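Peroxisomal fatty acid beta-oxidation multifunctional protein MFP2 (Arabidopsis thaliana, PDB 2WTB) carries out successive steps of peroxisomal fatty acid beta-oxidation, hydrating long-chain enoyl-CoA substrates and oxidising 3-hydroxyacyl-CoA with NAD+. Local coordinates at residues L137-Q141 against L142-P146; A271-A274 against S275-V278; V498-M501 against F502-Y505. All coordinates share one frame; numbering follows the deposited sequence.

The three contacts follow the chain in the order 1, 2, 3. Contact 1 lies in the loop between strand 134-136 and helix 150-158 of the hydratase/isomerase part and includes the predicted proton acceptor Glu139. Contact 2 covers the last turns of helix 263-277 and the residue after it; the two centres are about 12 Å apart, and they touch through aliphatic side chains and the backbone of Gly143. Contact 3 starts helix 498-514 in the dehydrogenase, its centre about 32 Å from that of contact 1 and about 37 Å from that of contact 2. Contact 1 thus forms part of the predicted hydratase site, with contact 2 packed outside that loop, while contact 3 belongs to the other enzyme.

Contact 1 of 3, residues L137-Q141 against L142-P146; sequences LPELQ and LGVIP
The backbone turns back on itself where Leu142 N and Val144 N both bond to Glu139 O, at 3.0 and 3.3 Å, from opposite faces of its carbonyl plane, while Gly143 N bonds to Leu140 O at 3.0 Å. The bond from Val144 back to Glu139, enclosing the one from Gly143 to Leu140, makes a Schellman motif that ends a short 3-10 turn in the crotonase-like part of the enzyme. Gly143 takes a positive phi of 80°, a backbone shape that glycine adopts readily, and this swings the chain away from the turn. The apolar contact expected of this motif is present too: the CG1 branch of Val144 lies 3.6 Å from Glu139 CB. It gets there because the Val144 chi1 of 73° sets CG1 between the backbone N and the carbonyl carbon.

Glu139, predicted to be the proton acceptor, bends at CG (chi2 88°), and its side chain crosses Pro146 at a slant, with OE2 3.9 Å from Pro146 CA and OE1 on the side of Pro146 CG. The same proline also touches Glu119, the predicted nucleophile, as does Glu139 itself, consistent with this turn shaping the hydratase site. Pro146 is packed by two leucines: CD1 of Leu137 approaches its CG, and CD1 of Leu140 approaches its CD. Leu137 and Leu140 also reach Ile167 of helix 160-169, joining the turn to that helix. Leu140 CA directs a C-H to Val144 O at 3.3 Å.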
ATOM      1  N   LEU A 137      -1.545  16.377   4.205  1.00 62.10           N
ATOM      2  CA  LEU A 137      -0.282  16.058   4.857  1.00 55.70           C
ATOM      3  C   LEU A 137      -0.171  14.552   5.063  1.00 51.90           C
ATOM      4  O   LEU A 137      -0.602  14.026   6.087  1.00 64.92           O
ATOM      5  CB  LEU A 137      -0.167  16.795   6.193  1.00 51.12           C
ATOM      6  CG  LEU A 137      -0.072  18.321   6.126  1.00 49.95           C
ATOM      7  CD1 LEU A 137      -0.110  18.925   7.523  1.00 43.98           C
ATOM      8  CD2 LEU A 137       1.189  18.751   5.389  1.00 43.09           C
ATOM      9  N   PRO A 138       0.409  13.852   4.075  1.00 50.78           N
ATOM     10  CA  PRO A 138       0.528  12.389   4.038  1.00 53.66           C
ATOM     11  C   PRO A 138       1.696  11.853   4.866  1.00 66.10           C
ATOM     12  O   PRO A 138       1.851  10.638   4.972  1.00 67.21           O
ATOM     13  CB  PRO A 138       0.785  12.096   2.551  1.00 54.04           C
ATOM     14  CG  PRO A 138       0.624  13.421   1.828  1.00 51.30           C
ATOM     15  CD  PRO A 138       0.918  14.468   2.842  1.00 49.36           C
ATOM     16  N   GLU A 139       2.497  12.748   5.439  1.00 63.82           N
ATOM     17  CA  GLU A 139       3.714  12.363   6.155  1.00 67.46           C
ATOM     18  C   GLU A 139       3.568  11.131   7.049  1.00 74.48           C
ATOM     19  O   GLU A 139       4.446  10.269   7.075  1.00 75.67           O
ATOM     20  CB  GLU A 139       4.256  13.536   6.979  1.00 56.95           C
ATOM     21  CG  GLU A 139       5.073  14.544   6.185  1.00 63.45           C
ATOM     22  CD  GLU A 139       4.225  15.643   5.574  1.00 72.02           C
ATOM     23  OE1 GLU A 139       2.989  15.476   5.500  1.00 77.64           O
ATOM     24  OE2 GLU A 139       4.797  16.677   5.170  1.00 65.22           O
ATOM     25  N   LEU A 140       2.464  11.048   7.783  1.00 71.40           N
ATOM     26  CA  LEU A 140       2.290   9.967   8.750  1.00 72.70           C
ATOM     27  C   LEU A 140       2.324   8.569   8.131  1.00 72.14           C
ATOM     28  O   LEU A 140       2.667   7.598   8.805  1.00 80.36           O
ATOM     29  CB  LEU A 140       1.012  10.157   9.572  1.00 69.70           C
ATOM     30  CG  LEU A 140       1.173  10.892  10.904  1.00 62.03           C
ATOM     31  CD1 LEU A 140       1.606  12.335  10.690  1.00 65.39           C
ATOM     32  CD2 LEU A 140      -0.117  10.830  11.703  1.00 63.81           C
ATOM     33  N   GLN A 141       1.969   8.464   6.854  1.00 63.24           N
ATOM     34  CA  GLN A 141       1.975   7.165   6.183  1.00 69.74           C
ATOM     35  C   GLN A 141       3.386   6.605   6.045  1.00 67.74           C
ATOM     36  O   GLN A 141       3.572   5.395   5.929  1.00 70.89           O
ATOM     37  CB  GLN A 141       1.292   7.242   4.817  1.00 72.07           C
ATOM     38  CG  GLN A 141      -0.223   7.138   4.884  1.00 87.41           C
ATOM     39  CD  GLN A 141      -0.875   7.106   3.513  1.00 95.33           C
ATOM     40  OE1 GLN A 141      -0.288   7.538   2.520  1.00 87.80           O
ATOM     41  NE2 GLN A 141      -2.102   6.599   3.457  1.00 96.84           N
ATOM     42  N   LEU A 142       4.377   7.490   6.064  1.00 81.25           N
ATOM     43  CA  LEU A 142       5.770   7.070   5.969  1.00 88.95           C
ATOM     44  C   LEU A 142       6.396   6.947   7.353  1.00 83.68           C
ATOM     45  O   LEU A 142       7.581   6.642   7.487  1.00 79.72           O
ATOM     46  CB  LEU A 142       6.574   8.049   5.110  1.00 85.10           C
ATOM     47  CG  LEU A 142       6.079   8.261   3.680  1.00 82.09           C
ATOM     48  CD1 LEU A 142       7.036   9.154   2.904  1.00 80.90           C
ATOM     49  CD2 LEU A 142       5.898   6.927   2.978  1.00 67.28           C
ATOM     50  N   GLY A 143       5.589   7.185   8.381  1.00 84.62           N
ATOM     51  CA  GLY A 143       6.068   7.113   9.748  1.00 89.09           C
ATOM     52  C   GLY A 143       6.818   8.368  10.146  1.00 79.73           C
ATOM     53  O   GLY A 143       7.544   8.384  11.139  1.00 80.46           O
ATOM     54  N   VAL A 144       6.643   9.425   9.364  1.00 72.21           N
ATOM     55  CA  VAL A 144       7.276  10.701   9.656  1.00 73.09           C
ATOM     56  C   VAL A 144       6.197  11.739   9.980  1.00 68.60           C
ATOM     57  O   VAL A 144       5.008  11.420   9.972  1.00 73.67           O
ATOM     58  CB  VAL A 144       8.163  11.162   8.479  1.00 81.55           C
ATOM     59  CG1 VAL A 144       7.304  11.634   7.316  1.00 83.41           C
ATOM     60  CG2 VAL A 144       9.131  12.251   8.923  1.00 93.61           C
ATOM     61  N   ILE A 145       6.608  12.967  10.281  1.00 65.13           N
ATOM     62  CA  ILE A 145       5.660  14.032  10.601  1.00 65.46           C
ATOM     63  C   ILE A 145       5.915  15.274   9.755  1.00 71.72           C
ATOM     64  O   ILE A 145       7.006  15.442   9.206  1.00 78.84           O
ATOM     65  CB  ILE A 145       5.751  14.448  12.080  1.00 70.04           C
ATOM     66  CG1 ILE A 145       6.891  15.450  12.274  1.00 68.19           C
ATOM     67  CG2 ILE A 145       5.918  13.227  12.978  1.00 72.47           C
ATOM     68  CD1 ILE A 145       6.858  16.163  13.602  1.00 66.73           C
ATOM     69  N   PRO A 146       4.904  16.149   9.643  1.00 71.19           N
ATOM     70  CA  PRO A 146       5.084  17.450   8.989  1.00 74.02           C
ATOM     71  C   PRO A 146       6.196  18.233   9.678  1.00 69.67           C
ATOM     72  O   PRO A 146       6.152  18.401  10.895  1.00 74.87           O
ATOM     73  CB  PRO A 146       3.736  18.140   9.211  1.00 64.33           C
ATOM     74  CG  PRO A 146       2.763  17.023   9.347  1.00 48.45           C
ATOM     75  CD  PRO A 146       3.506  15.926  10.054  1.00 57.08           C
TER

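Contact 2 of 3, residues A271-A274 against S275-V278; sequences AEVA and SQVV
Ser275 holds its hydroxyl back along the helix: with chi1 at 72°, OG is set between the backbone N and the carbonyl carbon and donates to Glu272 O at 3.0 Å, tilted from the carbonyl plane. That oxygen also receives weak bonds from Ser275 N and Gln276 N, so one carbonyl takes a firm hydroxyl bond and two weak amide ones where the helix bonding thins out. Gln276 takes a similar first torsion (chi1 56°), which folds CG back over the preceding turn, 3.2 Å from Glu272 O. Beyond CG the chain runs extended, laying the amide across the helix with NE2 3.4 Å from Val273 CA. CG of Glu272 and CG2 of Val273 then border NE2, each at a packing distance; Glu272 itself extends fully, its carboxylate plane turned 51° from the amide. With an alanine here instead of Gln276, the Glu272 carbonyl would probably be less covered on one side, and the Glu272 and Val273 side chains would be left without the amide that lies against them.

This is the C-terminal end of helix 263-277, which lies against the loop that carries Glu139, the predicted proton acceptor: Val273 and Ala274 touch Ile145, and Val277 touches Val144. The last firm backbone bond runs from Val277 N to Val273 O at 3.0 Å. Val277 turns its CG1 branch back to 3.3 Å from Ala274 O, while its side chain also meets His247 of helix 247-260. Val277 O is taken up by Thr283 OG1, farther along the chain. Val278, already off the helix, brings CG2, the branch beside its backbone N, to 3.3 Å from that same Ala274 O.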
ATOM      1  N   ALA A 271      10.228  20.537  15.140  1.00 74.58           N
ATOM      2  CA  ALA A 271      11.583  20.370  14.632  1.00 67.46           C
ATOM      3  C   ALA A 271      12.316  19.264  15.382  1.00 78.09           C
ATOM      4  O   ALA A 271      13.088  18.506  14.793  1.00 80.19           O
ATOM      5  CB  ALA A 271      12.347  21.677  14.735  1.00 69.62           C
ATOM      6  N   GLU A 272      12.065  19.176  16.684  1.00 76.58           N
ATOM      7  CA  GLU A 272      12.682  18.154  17.522  1.00 80.45           C
ATOM      8  C   GLU A 272      12.077  16.780  17.251  1.00 77.22           C
ATOM      9  O   GLU A 272      12.796  15.800  17.076  1.00 80.01           O
ATOM     10  CB  GLU A 272      12.534  18.517  19.003  1.00 80.67           C
ATOM     11  CG  GLU A 272      13.156  17.507  19.957  1.00 92.36           C
ATOM     12  CD  GLU A 272      12.996  17.903  21.415  1.00 93.19           C
ATOM     13  OE1 GLU A 272      12.555  19.042  21.682  1.00 83.14           O
ATOM     14  OE2 GLU A 272      13.313  17.075  22.294  1.00 98.98           O
ATOM     15  N   VAL A 273      10.750  16.719  17.215  1.00 78.62           N
ATOM     16  CA  VAL A 273      10.039  15.469  16.961  1.00 83.44           C
ATOM     17  C   VAL A 273      10.388  14.884  15.594  1.00 82.83           C
ATOM     18  O   VAL A 273      10.450  13.664  15.424  1.00 76.18           O
ATOM     19  CB  VAL A 273       8.512  15.667  17.053  1.00 83.97           C
ATOM     20  CG1 VAL A 273       7.778  14.454  16.505  1.00 87.00           C
ATOM     21  CG2 VAL A 273       8.103  15.940  18.488  1.00 72.03           C
ATOM     22  N   ALA A 274      10.618  15.762  14.625  1.00 79.20           N
ATOM     23  CA  ALA A 274      10.915  15.340  13.262  1.00 76.02           C
ATOM     24  C   ALA A 274      12.313  14.739  13.141  1.00 86.58           C
ATOM     25  O   ALA A 274      12.527  13.798  12.378  1.00 82.54           O
ATOM     26  CB  ALA A 274      10.754  16.510  12.302  1.00 67.17           C
ATOM     27  N   SER A 275      13.260  15.284  13.899  1.00 99.38           N
ATOM     28  CA  SER A 275      14.649  14.843  13.821  1.00101.06           C
ATOM     29  C   SER A 275      14.879  13.524  14.554  1.00 96.97           C
ATOM     30  O   SER A 275      15.913  12.879  14.376  1.00105.23           O
ATOM     31  CB  SER A 275      15.589  15.917  14.375  1.00105.03           C
ATOM     32  OG  SER A 275      15.488  16.009  15.786  1.00107.67           O
ATOM     33  N   GLN A 276      13.917  13.127  15.378  1.00 83.90           N
ATOM     34  CA  GLN A 276      14.043  11.888  16.136  1.00 91.27           C
ATOM     35  C   GLN A 276      13.105  10.804  15.618  1.00 87.04           C
ATOM     36  O   GLN A 276      13.356   9.615  15.811  1.00 86.41           O
ATOM     37  CB  GLN A 276      13.809  12.141  17.629  1.00100.90           C
ATOM     38  CG  GLN A 276      12.475  12.789  17.954  1.00107.77           C
ATOM     39  CD  GLN A 276      12.436  13.358  19.360  1.00113.26           C
ATOM     40  OE1 GLN A 276      13.414  13.274  20.102  1.00114.01           O
ATOM     41  NE2 GLN A 276      11.304  13.946  19.729  1.00113.36           N
ATOM     42  N   VAL A 277      12.032  11.217  14.952  1.00 87.31           N
ATOM     43  CA  VAL A 277      11.064  10.271  14.409  1.00 95.40           C
ATOM     44  C   VAL A 277      11.662   9.477  13.248  1.00 95.06           C
ATOM     45  O   VAL A 277      11.205   8.379  12.934  1.00 97.33           O
ATOM     46  CB  VAL A 277       9.780  10.981  13.934  1.00 99.81           C
ATOM     47  CG1 VAL A 277      10.024  11.689  12.608  1.00 86.83           C
ATOM     48  CG2 VAL A 277       8.642   9.985  13.805  1.00105.08           C
ATOM     49  N   VAL A 278      12.688  10.041  12.620  1.00 86.86           N
ATOM     50  CA  VAL A 278      13.351   9.393  11.495  1.00 84.85           C
ATOM     51  C   VAL A 278      14.233   8.243  11.977  1.00 90.84           C
ATOM     52  O   VAL A 278      14.674   7.410  11.187  1.00 97.13           O
ATOM     53  CB  VAL A 278      14.198  10.403  10.689  1.00 86.81           C
ATOM     54  CG1 VAL A 278      14.907   9.714   9.535  1.00 91.98           C
ATOM     55  CG2 VAL A 278      13.326  11.535  10.170  1.00 84.90           C
TER

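Contact 3 of 3, residues V498-M501 against F502-Y505; sequences VNRM and FFPY
A chi1 of -80° sets CG of Phe502 beside its own backbone N and anti to the carbonyl carbon, which turns one edge of the ring back to Val498 O, lying in the ring plane 3.7 Å from CD2. Met501, with chi1 at an unusual -144°, has its sulfur beside the same ring: SD sits 5.4 Å from the Phe502 centroid and 55° off the ring normal, an oblique Met-aromatic contact. Both lie in the first turns of helix 498-514, which lies in the C-terminal domain of the 3-hydroxyacyl-CoA dehydrogenase part. Closer to the backbone, Met501 CB packs 4.0 Å from Phe502 CD2. The helical bond behind them, Phe502 N to Val498 O, measures 3.3 Å, so the carbonyl that meets the ring edge also holds the amide of the same residue.

Arg500 leads away from the turn as a fully extended chain, and its guanidinium group forms salt bridges with Glu638 through NE and with Glu645 through NH1, probably balancing its buried charge. Met501 also reaches Leu654 of helix 651-662 and Ala639 of helix 624-644, while Phe503 stacks on Phe554 of helix 544-557. Across the turn, Phe503 CD2 comes obliquely to Arg500 O at 2.9 Å, and the ring edge lies at Arg500 CA.

Pro504 breaks the pattern, since its nitrogen has no hydrogen to give to the turn before; Tyr505 N also lacks its bond there, and the helix kinks. Pro504 CD faces Arg500 O, the carbonyl such an N-H would have met, at 3.8 Å and comes to 3.4 Å from Met501 O. The same CD stands 3.2 Å above the plane of the Phe503 ring, nearer its margin than its centre.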
ATOM      1  N   VAL A 498       3.051 -16.009  -2.491  1.00 69.96           N
ATOM      2  CA  VAL A 498       2.232 -15.653  -1.334  1.00 72.98           C
ATOM      3  C   VAL A 498       1.765 -16.863  -0.524  1.00 69.92           C
ATOM      4  O   VAL A 498       2.078 -16.983   0.659  1.00 62.21           O
ATOM      5  CB  VAL A 498       1.006 -14.821  -1.753  1.00 66.19           C
ATOM      6  CG1 VAL A 498       0.155 -14.486  -0.539  1.00 61.42           C
ATOM      7  CG2 VAL A 498       1.449 -13.556  -2.470  1.00 53.61           C
ATOM      8  N   ASN A 499       1.013 -17.752  -1.163  1.00 72.42           N
ATOM      9  CA  ASN A 499       0.479 -18.926  -0.483  1.00 59.73           C
ATOM     10  C   ASN A 499       1.555 -19.896  -0.005  1.00 60.86           C
ATOM     11  O   ASN A 499       1.449 -20.457   1.081  1.00 57.04           O
ATOM     12  CB  ASN A 499      -0.532 -19.651  -1.371  1.00 61.65           C
ATOM     13  CG  ASN A 499      -1.820 -18.872  -1.534  1.00 72.41           C
ATOM     14  OD1 ASN A 499      -2.697 -19.253  -2.309  1.00 77.27           O
ATOM     15  ND2 ASN A 499      -1.940 -17.773  -0.799  1.00 76.69           N
ATOM     16  N   ARG A 500       2.587 -20.094  -0.818  1.00 75.86           N
ATOM     17  CA  ARG A 500       3.690 -20.967  -0.430  1.00 77.51           C
ATOM     18  C   ARG A 500       4.435 -20.394   0.769  1.00 69.93           C
ATOM     19  O   ARG A 500       4.954 -21.128   1.606  1.00 69.12           O
ATOM     20  CB  ARG A 500       4.664 -21.165  -1.591  1.00 70.48           C
ATOM     21  CG  ARG A 500       5.884 -21.984  -1.208  1.00 74.13           C
ATOM     22  CD  ARG A 500       6.926 -22.002  -2.308  1.00 78.21           C
ATOM     23  NE  ARG A 500       8.147 -22.673  -1.871  1.00 75.24           N
ATOM     24  CZ  ARG A 500       9.254 -22.757  -2.599  1.00 68.82           C
ATOM     25  NH1 ARG A 500       9.297 -22.213  -3.808  1.00 65.49           N
ATOM     26  NH2 ARG A 500      10.318 -23.385  -2.119  1.00 60.94           N
ATOM     27  N   MET A 501       4.480 -19.071   0.838  1.00 70.12           N
ATOM     28  CA  MET A 501       5.198 -18.364   1.884  1.00 69.16           C
ATOM     29  C   MET A 501       4.563 -18.610   3.248  1.00 77.96           C
ATOM     30  O   MET A 501       5.257 -18.860   4.235  1.00 76.20           O
ATOM     31  CB  MET A 501       5.175 -16.871   1.580  1.00 68.96           C
ATOM     32  CG  MET A 501       6.424 -16.116   1.961  1.00 70.13           C
ATOM     33  SD  MET A 501       6.279 -14.395   1.454  1.00 80.75           S
ATOM     34  CE  MET A 501       7.967 -13.848   1.655  1.00193.38           C
ATOM     35  N   PHE A 502       3.236 -18.542   3.294  1.00 79.02           N
ATOM     36  CA  PHE A 502       2.506 -18.589   4.556  1.00 79.83           C
ATOM     37  C   PHE A 502       1.858 -19.935   4.863  1.00 81.46           C
ATOM     38  O   PHE A 502       1.062 -20.043   5.797  1.00 83.27           O
ATOM     39  CB  PHE A 502       1.446 -17.484   4.597  1.00 70.33           C
ATOM     40  CG  PHE A 502       1.998 -16.131   4.936  1.00 68.24           C
ATOM     41  CD1 PHE A 502       2.105 -15.726   6.255  1.00 80.76           C
ATOM     42  CD2 PHE A 502       2.417 -15.268   3.941  1.00 62.07           C
ATOM     43  CE1 PHE A 502       2.616 -14.483   6.574  1.00 79.46           C
ATOM     44  CE2 PHE A 502       2.927 -14.024   4.254  1.00 64.32           C
ATOM     45  CZ  PHE A 502       3.027 -13.632   5.572  1.00 66.84           C
ATOM     46  N   PHE A 503       2.191 -20.965   4.091  1.00 71.07           N
ATOM     47  CA  PHE A 503       1.621 -22.280   4.361  1.00 74.56           C
ATOM     48  C   PHE A 503       2.125 -22.880   5.680  1.00 74.12           C
ATOM     49  O   PHE A 503       1.370 -23.564   6.370  1.00 68.77           O
ATOM     50  CB  PHE A 503       1.795 -23.245   3.175  1.00 71.75           C
ATOM     51  CG  PHE A 503       3.052 -24.070   3.223  1.00 75.85           C
ATOM     52  CD1 PHE A 503       3.180 -25.115   4.125  1.00 81.60           C
ATOM     53  CD2 PHE A 503       4.091 -23.823   2.340  1.00 73.58           C
ATOM     54  CE1 PHE A 503       4.332 -25.878   4.164  1.00 85.93           C
ATOM     55  CE2 PHE A 503       5.244 -24.584   2.371  1.00 73.49           C
ATOM     56  CZ  PHE A 503       5.364 -25.615   3.283  1.00 83.90           C
ATOM     57  N   PRO A 504       3.398 -22.622   6.039  1.00 76.16           N
ATOM     58  CA  PRO A 504       3.919 -23.095   7.329  1.00 81.97           C
ATOM     59  C   PRO A 504       3.255 -22.383   8.508  1.00 77.10           C
ATOM     60  O   PRO A 504       3.097 -22.966   9.580  1.00 77.34           O
ATOM     61  CB  PRO A 504       5.406 -22.721   7.267  1.00 74.06           C
ATOM     62  CG  PRO A 504       5.704 -22.549   5.819  1.00 73.83           C
ATOM     63  CD  PRO A 504       4.452 -21.987   5.230  1.00 69.56           C
ATOM     64  N   TYR A 505       2.887 -21.125   8.293  1.00 75.77           N
ATOM     65  CA  TYR A 505       2.196 -20.301   9.279  1.00 58.11           C
ATOM     66  C   TYR A 505       1.110 -21.073  10.020  1.00 76.97           C
ATOM     67  O   TYR A 505       1.190 -21.265  11.235  1.00 82.29           O
ATOM     68  CB  TYR A 505       1.589 -19.102   8.555  1.00 77.81           C
ATOM     69  CG  TYR A 505       0.865 -18.089   9.407  1.00 75.46           C
ATOM     70  CD1 TYR A 505       1.534 -17.352  10.375  1.00 74.96           C
ATOM     71  CD2 TYR A 505      -0.482 -17.827   9.200  1.00 75.79           C
ATOM     72  CE1 TYR A 505       0.871 -16.407  11.135  1.00 76.95           C
ATOM     73  CE2 TYR A 505      -1.152 -16.885   9.951  1.00 76.13           C
ATOM     74  CZ  TYR A 505      -0.474 -16.177  10.916  1.00 76.38           C
ATOM     75  OH  TYR A 505      -1.147 -15.238  11.660  1.00 75.09           O
TER